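Long-range contact in glutamate receptor kainate-like protein (Pleurobrachia bachei, PDB 4ZDM), which binds glycine in its clamshell ligand-binding domain and probably forms part of a ligand-gated ion channel of the ionotropic glutamate receptor family: residues Ile31-Val45 against Leu52-Leu64. Numbering follows the deposited sequence.
With SO4 (sulfate ion), chain D; SO4 (sulfate ion), chain B.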
loop_
_atom_site.group_PDB
_atom_site.type_symbol
_atom_site.label_atom_id
_atom_site.label_comp_id
_atom_site.label_asym_id
_atom_site.label_seq_id
_atom_site.Cartn_x
_atom_site.Cartn_y
_atom_site.Cartn_z
ATOM N N ILE A 31 -14.307 4.306 -2.705
ATOM C CA ILE A 31 -14.653 3.298 -1.705
ATOM C C ILE A 31 -13.554 3.149 -0.639
ATOM O O ILE A 31 -13.809 2.632 0.470
ATOM C CB ILE A 31 -14.930 1.915 -2.415
ATOM C CG1 ILE A 31 -15.570 0.938 -1.465
ATOM C CG2 ILE A 31 -13.675 1.318 -3.022
ATOM C CD1 ILE A 31 -15.979 -0.366 -2.144
ATOM N N ARG A 32 -12.353 3.612 -0.952
ATOM C CA ARG A 32 -11.234 3.583 -0.004
ATOM C C ARG A 32 -11.231 4.743 0.959
ATOM O O ARG A 32 -10.476 4.766 1.917
ATOM C CB ARG A 32 -9.894 3.567 -0.739
ATOM C CG ARG A 32 -9.686 2.339 -1.605
ATOM C CD ARG A 32 -8.213 2.220 -1.951
ATOM N NE ARG A 32 -7.910 1.017 -2.691
ATOM C CZ ARG A 32 -6.683 0.646 -3.052
ATOM N NH1 ARG A 32 -5.638 1.402 -2.769
ATOM N NH2 ARG A 32 -6.547 -0.507 -3.687
ATOM N N ASP A 33 -12.068 5.757 0.723
ATOM C CA ASP A 33 -12.033 6.984 1.528
ATOM C C ASP A 33 -12.726 6.818 2.868
ATOM O O ASP A 33 -13.916 6.573 2.900
ATOM C CB ASP A 33 -12.731 8.113 0.745
ATOM C CG ASP A 33 -12.619 9.463 1.395
ATOM O OD1 ASP A 33 -12.169 9.621 2.528
ATOM O OD2 ASP A 33 -13.068 10.436 0.692
ATOM N N PRO A 34 -11.983 6.905 3.995
ATOM C CA PRO A 34 -12.619 6.725 5.296
ATOM C C PRO A 34 -13.760 7.691 5.600
ATOM O O PRO A 34 -14.609 7.344 6.426
ATOM C CB PRO A 34 -11.450 6.928 6.265
ATOM C CG PRO A 34 -10.246 6.506 5.491
ATOM C CD PRO A 34 -10.527 7.098 4.127
ATOM N N SER A 35 -13.785 8.843 4.948
ATOM C CA SER A 35 -14.835 9.810 5.205
ATOM C C SER A 35 -16.183 9.316 4.729
ATOM O O SER A 35 -17.184 9.906 5.116
ATOM C CB SER A 35 -14.484 11.159 4.583
ATOM O OG SER A 35 -14.595 11.087 3.177
ATOM N N CYS A 36 -16.229 8.262 3.934
ATOM C CA CYS A 36 -17.462 7.697 3.446
ATOM C C CYS A 36 -18.104 6.732 4.444
ATOM O O CYS A 36 -19.136 6.125 4.148
ATOM C CB CYS A 36 -17.235 6.931 2.142
ATOM S SG CYS A 36 -16.742 7.906 0.692
ATOM N N TYR A 37 -17.491 6.542 5.627
ATOM C CA TYR A 37 -17.915 5.517 6.578
ATOM C C TYR A 37 -18.188 6.048 7.968
ATOM O O TYR A 37 -17.634 7.080 8.359
ATOM C CB TYR A 37 -16.821 4.446 6.702
ATOM C CG TYR A 37 -16.536 3.696 5.426
ATOM C CD1 TYR A 37 -15.676 4.231 4.426
ATOM C CD2 TYR A 37 -17.164 2.494 5.153
ATOM C CE1 TYR A 37 -15.420 3.569 3.257
ATOM C CE2 TYR A 37 -16.903 1.824 3.980
ATOM C CZ TYR A 37 -16.048 2.351 3.045
ATOM O OH TYR A 37 -15.873 1.650 1.883
ATOM N N THR A 38 -19.028 5.308 8.694
ATOM C CA THR A 38 -19.229 5.480 10.132
ATOM C C THR A 38 -19.097 4.116 10.819
ATOM O O THR A 38 -18.823 3.122 10.138
ATOM C CB THR A 38 -20.620 6.085 10.486
ATOM O OG1 THR A 38 -21.623 5.148 10.034
ATOM C CG2 THR A 38 -20.802 7.466 9.852
ATOM N N GLY A 39 -19.200 4.094 12.148
ATOM C CA GLY A 39 -19.138 2.876 12.927
ATOM C C GLY A 39 -18.137 2.971 14.063
ATOM O O GLY A 39 -17.258 3.819 14.093
ATOM N N VAL A 40 -18.286 2.074 15.012
ATOM C CA VAL A 40 -17.421 2.020 16.190
ATOM C C VAL A 40 -15.963 1.996 15.791
ATOM O O VAL A 40 -15.118 2.759 16.301
ATOM C CB VAL A 40 -17.755 0.780 17.057
ATOM C CG1 VAL A 40 -16.723 0.608 18.166
ATOM C CG2 VAL A 40 -19.156 0.869 17.618
ATOM N N ASN A 41 -15.635 1.114 14.876
ATOM C CA ASN A 41 -14.226 0.881 14.558
ATOM C C ASN A 41 -13.663 1.995 13.666
ATOM O O ASN A 41 -12.461 2.267 13.710
ATOM C CB ASN A 41 -14.032 -0.461 13.864
ATOM C CG ASN A 41 -14.312 -1.645 14.745
ATOM O OD1 ASN A 41 -15.074 -1.567 15.720
ATOM N ND2 ASN A 41 -13.762 -2.797 14.370
ATOM N N VAL A 42 -14.522 2.627 12.843
ATOM C CA VAL A 42 -14.131 3.768 12.046
ATOM C C VAL A 42 -13.724 4.893 12.981
ATOM O O VAL A 42 -12.716 5.549 12.760
ATOM C CB VAL A 42 -15.296 4.158 11.094
ATOM C CG1 VAL A 42 -14.978 5.423 10.358
ATOM C CG2 VAL A 42 -15.551 2.999 10.147
ATOM N N GLU A 43 -14.512 5.104 14.047
ATOM C CA GLU A 43 -14.142 6.120 15.010
ATOM C C GLU A 43 -12.889 5.750 15.816
ATOM O O GLU A 43 -12.004 6.599 16.058
ATOM C CB GLU A 43 -15.314 6.425 15.960
ATOM C CG GLU A 43 -16.481 7.035 15.189
ATOM C CD GLU A 43 -17.503 7.744 16.083
ATOM O OE1 GLU A 43 -18.691 7.532 15.796
ATOM O OE2 GLU A 43 -17.068 8.518 16.971
ATOM N N ILE A 44 -12.728 4.479 16.173
ATOM C CA ILE A 44 -11.503 4.045 16.835
ATOM C C ILE A 44 -10.285 4.355 15.969
ATOM O O ILE A 44 -9.268 4.866 16.432
ATOM C CB ILE A 44 -11.544 2.551 17.201
ATOM C CG1 ILE A 44 -12.544 2.312 18.316
ATOM C CG2 ILE A 44 -10.153 2.001 17.579
ATOM C CD1 ILE A 44 -12.774 0.846 18.644
ATOM N N VAL A 45 -10.366 4.014 14.695
ATOM C CA VAL A 45 -9.253 4.245 13.795
ATOM C C VAL A 45 -8.952 5.739 13.632
ATOM O O VAL A 45 -7.775 6.113 13.546
ATOM C CB VAL A 45 -9.508 3.557 12.417
ATOM C CG1 VAL A 45 -8.555 4.058 11.344
ATOM C CG2 VAL A 45 -9.409 2.030 12.575
ATOM N N LEU A 52 -1.317 8.212 16.883
ATOM C CA LEU A 52 -0.131 7.529 16.383
ATOM C C LEU A 52 0.462 8.211 15.153
ATOM O O LEU A 52 1.543 7.821 14.725
ATOM C CB LEU A 52 -0.437 6.083 16.027
ATOM C CG LEU A 52 -0.391 4.960 17.066
ATOM C CD1 LEU A 52 -1.358 5.264 18.095
ATOM C CD2 LEU A 52 -0.671 3.600 16.490
ATOM N N ASN A 53 -0.192 9.220 14.622
ATOM C CA ASN A 53 0.362 10.012 13.507
ATOM C C ASN A 53 0.623 9.171 12.280
ATOM O O ASN A 53 1.747 9.047 11.802
ATOM C CB ASN A 53 1.645 10.706 13.933
ATOM C CG ASN A 53 2.049 11.814 13.001
ATOM O OD1 ASN A 53 1.318 12.223 12.155
ATOM N ND2 ASN A 53 3.265 12.288 13.186
ATOM N N PHE A 54 -0.438 8.587 11.782
ATOM C CA PHE A 54 -0.398 7.883 10.503
ATOM C C PHE A 54 -1.536 8.343 9.625
ATOM O O PHE A 54 -2.571 8.820 10.125
ATOM C CB PHE A 54 -0.427 6.334 10.618
ATOM C CG PHE A 54 -1.658 5.731 11.216
ATOM C CD1 PHE A 54 -2.791 5.517 10.489
ATOM C CD2 PHE A 54 -1.633 5.314 12.520
ATOM C CE1 PHE A 54 -3.912 4.882 11.030
ATOM C CE2 PHE A 54 -2.709 4.643 13.064
ATOM C CZ PHE A 54 -3.857 4.442 12.336
ATOM N N THR A 55 -1.327 8.259 8.310
ATOM C CA THR A 55 -2.379 8.471 7.351
ATOM C C THR A 55 -2.893 7.102 6.900
ATOM O O THR A 55 -2.182 6.082 7.056
ATOM C CB THR A 55 -1.945 9.282 6.133
ATOM O OG1 THR A 55 -0.905 8.618 5.452
ATOM C CG2 THR A 55 -1.495 10.654 6.537
ATOM N N TYR A 56 -4.107 7.019 6.349
ATOM C CA TYR A 56 -4.688 5.748 6.005
ATOM C C TYR A 56 -5.814 5.844 5.014
ATOM O O TYR A 56 -6.480 6.909 4.874
ATOM C CB TYR A 56 -5.193 5.033 7.262
ATOM C CG TYR A 56 -6.341 5.731 7.936
ATOM C CD1 TYR A 56 -6.096 6.820 8.779
ATOM C CD2 TYR A 56 -7.637 5.277 7.788
ATOM C CE1 TYR A 56 -7.164 7.493 9.422
ATOM C CE2 TYR A 56 -8.691 5.927 8.438
ATOM C CZ TYR A 56 -8.433 7.005 9.235
ATOM O OH TYR A 56 -9.460 7.679 9.904
ATOM N N ASN A 57 -6.012 4.735 4.303
ATOM C CA ASN A 57 -7.202 4.475 3.538
ATOM C C ASN A 57 -7.694 3.086 3.825
ATOM O O ASN A 57 -6.969 2.277 4.471
ATOM C CB ASN A 57 -6.975 4.649 2.038
ATOM C CG ASN A 57 -6.809 6.108 1.680
ATOM O OD1 ASN A 57 -7.699 6.918 1.918
ATOM N ND2 ASN A 57 -5.614 6.492 1.229
ATOM N N PHE A 58 -8.906 2.783 3.399
ATOM C CA PHE A 58 -9.505 1.492 3.631
ATOM C C PHE A 58 -9.471 0.645 2.394
ATOM O O PHE A 58 -9.646 1.162 1.261
ATOM C CB PHE A 58 -10.986 1.664 4.043
ATOM C CG PHE A 58 -11.226 2.279 5.389
ATOM C CD1 PHE A 58 -10.300 2.243 6.413
ATOM C CD2 PHE A 58 -12.461 2.887 5.686
ATOM C CE1 PHE A 58 -10.571 2.777 7.642
ATOM C CE2 PHE A 58 -12.708 3.419 6.910
ATOM C CZ PHE A 58 -11.772 3.394 7.894
ATOM N N ILE A 59 -9.333 -0.670 2.509
ATOM C CA ILE A 59 -9.373 -1.563 1.374
ATOM C C ILE A 59 -10.282 -2.706 1.752
ATOM O O ILE A 59 -10.107 -3.350 2.802
ATOM C CB ILE A 59 -7.979 -2.106 0.968
ATOM C CG1 ILE A 59 -7.109 -0.936 0.434
ATOM C CG2 ILE A 59 -8.128 -3.257 -0.061
ATOM C CD1 ILE A 59 -5.787 -1.357 -0.117
ATOM N N THR A 60 -11.297 -2.956 0.934
ATOM C CA THR A 60 -12.264 -4.038 1.120
ATOM C C THR A 60 -11.893 -5.204 0.223
ATOM O O THR A 60 -11.674 -5.017 -1.005
ATOM C CB THR A 60 -13.665 -3.527 0.736
ATOM O OG1 THR A 60 -13.955 -2.380 1.510
ATOM C CG2 THR A 60 -14.731 -4.540 1.024
ATOM N N PRO A 61 -11.805 -6.424 0.769
ATOM C CA PRO A 61 -11.422 -7.543 -0.102
ATOM C C PRO A 61 -12.470 -7.804 -1.149
ATOM O O PRO A 61 -13.663 -7.724 -0.886
ATOM C CB PRO A 61 -11.315 -8.732 0.850
ATOM C CG PRO A 61 -12.081 -8.325 2.045
ATOM C CD PRO A 61 -11.982 -6.837 2.158
ATOM N N GLU A 62 -11.999 -8.169 -2.335
ATOM C CA GLU A 62 -12.924 -8.487 -3.421
ATOM C C GLU A 62 -13.957 -9.550 -3.035
ATOM O O GLU A 62 -15.136 -9.475 -3.417
ATOM C CB GLU A 62 -12.119 -8.942 -4.642
ATOM C CG GLU A 62 -11.063 -7.927 -5.055
ATOM C CD GLU A 62 -10.283 -8.348 -6.284
ATOM O OE1 GLU A 62 -10.807 -9.161 -7.083
ATOM O OE2 GLU A 62 -9.143 -7.861 -6.444
ATOM N N ASP A 63 -13.508 -10.554 -2.285
ATOM C CA ASP A 63 -14.363 -11.680 -1.929
ATOM C C ASP A 63 -15.294 -11.457 -0.746
ATOM O O ASP A 63 -16.144 -12.316 -0.472
ATOM C CB ASP A 63 -13.500 -12.935 -1.729
ATOM C CG ASP A 63 -12.584 -12.918 -0.495
ATOM O OD1 ASP A 63 -12.750 -12.002 0.345
ATOM O OD2 ASP A 63 -11.714 -13.834 -0.454
ATOM N N LEU A 64 -15.173 -10.292 -0.102
ATOM C CA LEU A 64 -16.005 -9.894 1.009
ATOM C C LEU A 64 -16.039 -10.948 2.133
ATOM O O LEU A 64 -17.004 -11.065 2.906
ATOM C CB LEU A 64 -17.398 -9.558 0.497
ATOM C CG LEU A 64 -17.515 -8.215 -0.215
ATOM C CD1 LEU A 64 -18.904 -8.141 -0.859
ATOM C CD2 LEU A 64 -17.296 -7.043 0.729
HETATM S S SO4 D . -3.976 4.114 -0.991
HETATM O O1 SO4 D . -5.389 3.886 -1.455
HETATM O O2 SO4 D . -3.115 3.086 -1.623
HETATM O O3 SO4 D . -3.959 3.932 0.500
HETATM O O4 SO4 D . -3.488 5.455 -1.331
HETATM S S SO4 B . -3.072 -0.322 -4.917
HETATM O O1 SO4 B . -3.345 0.812 -5.866
HETATM O O2 SO4 B . -3.045 0.227 -3.541
HETATM O O3 SO4 B . -1.719 -0.878 -5.260
HETATM O O4 SO4 B . -4.081 -1.383 -5.013
HETATM O O HOH W 1 -12.594 0.017 0.731
HETATM O O HOH W 2 -16.490 -1.165 1.621
HETATM O O HOH W 3 -11.796 6.378 10.176
#
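In the ligand-binding lobe that carries helix 40-52 and strand 54-59, the loop before the helix and the first turns of that helix pack on the strand, Pro34, Tyr37 and Val45 meeting Phe58 and Tyr56. Phe58 N donates an almost straight hydrogen bond (178°) to a lone pair of Arg32 O, 2.9 Å away. Pro34 CG sits 4.0 Å above the centre of the Phe58 ring, a CH-pi contact, while that ring turns its edge to the face of Tyr37, planes at 74°. Val45 CG1, anti to the backbone N (chi1 165°), lies over one Tyr56 face, 3.8 Å from the centroid. Tyr37 OH donates to Ile31 O, and two waters link this corner to Thr60 OG1. The extended Arg32 side chain runs beside Ile59, whose CD1 covers one guanidinium face 3.7 Å from CZ. Arg32 NH1 donates hydrogen bonds to two sulfates, probably from the crystallisation liquor; NH2 donates to the chain B ion, Asn57 ND2 to the chain D ion. With an alanine here instead of Arg32, both sulfates would probably lose these guanidinium donors and Ile59 CD1 its flat neighbour. Strand 8-13, helix 40-52 and parallel strand 54-59 form the beta-alpha-beta crossover typical of periplasmic-binding-protein-like lobes.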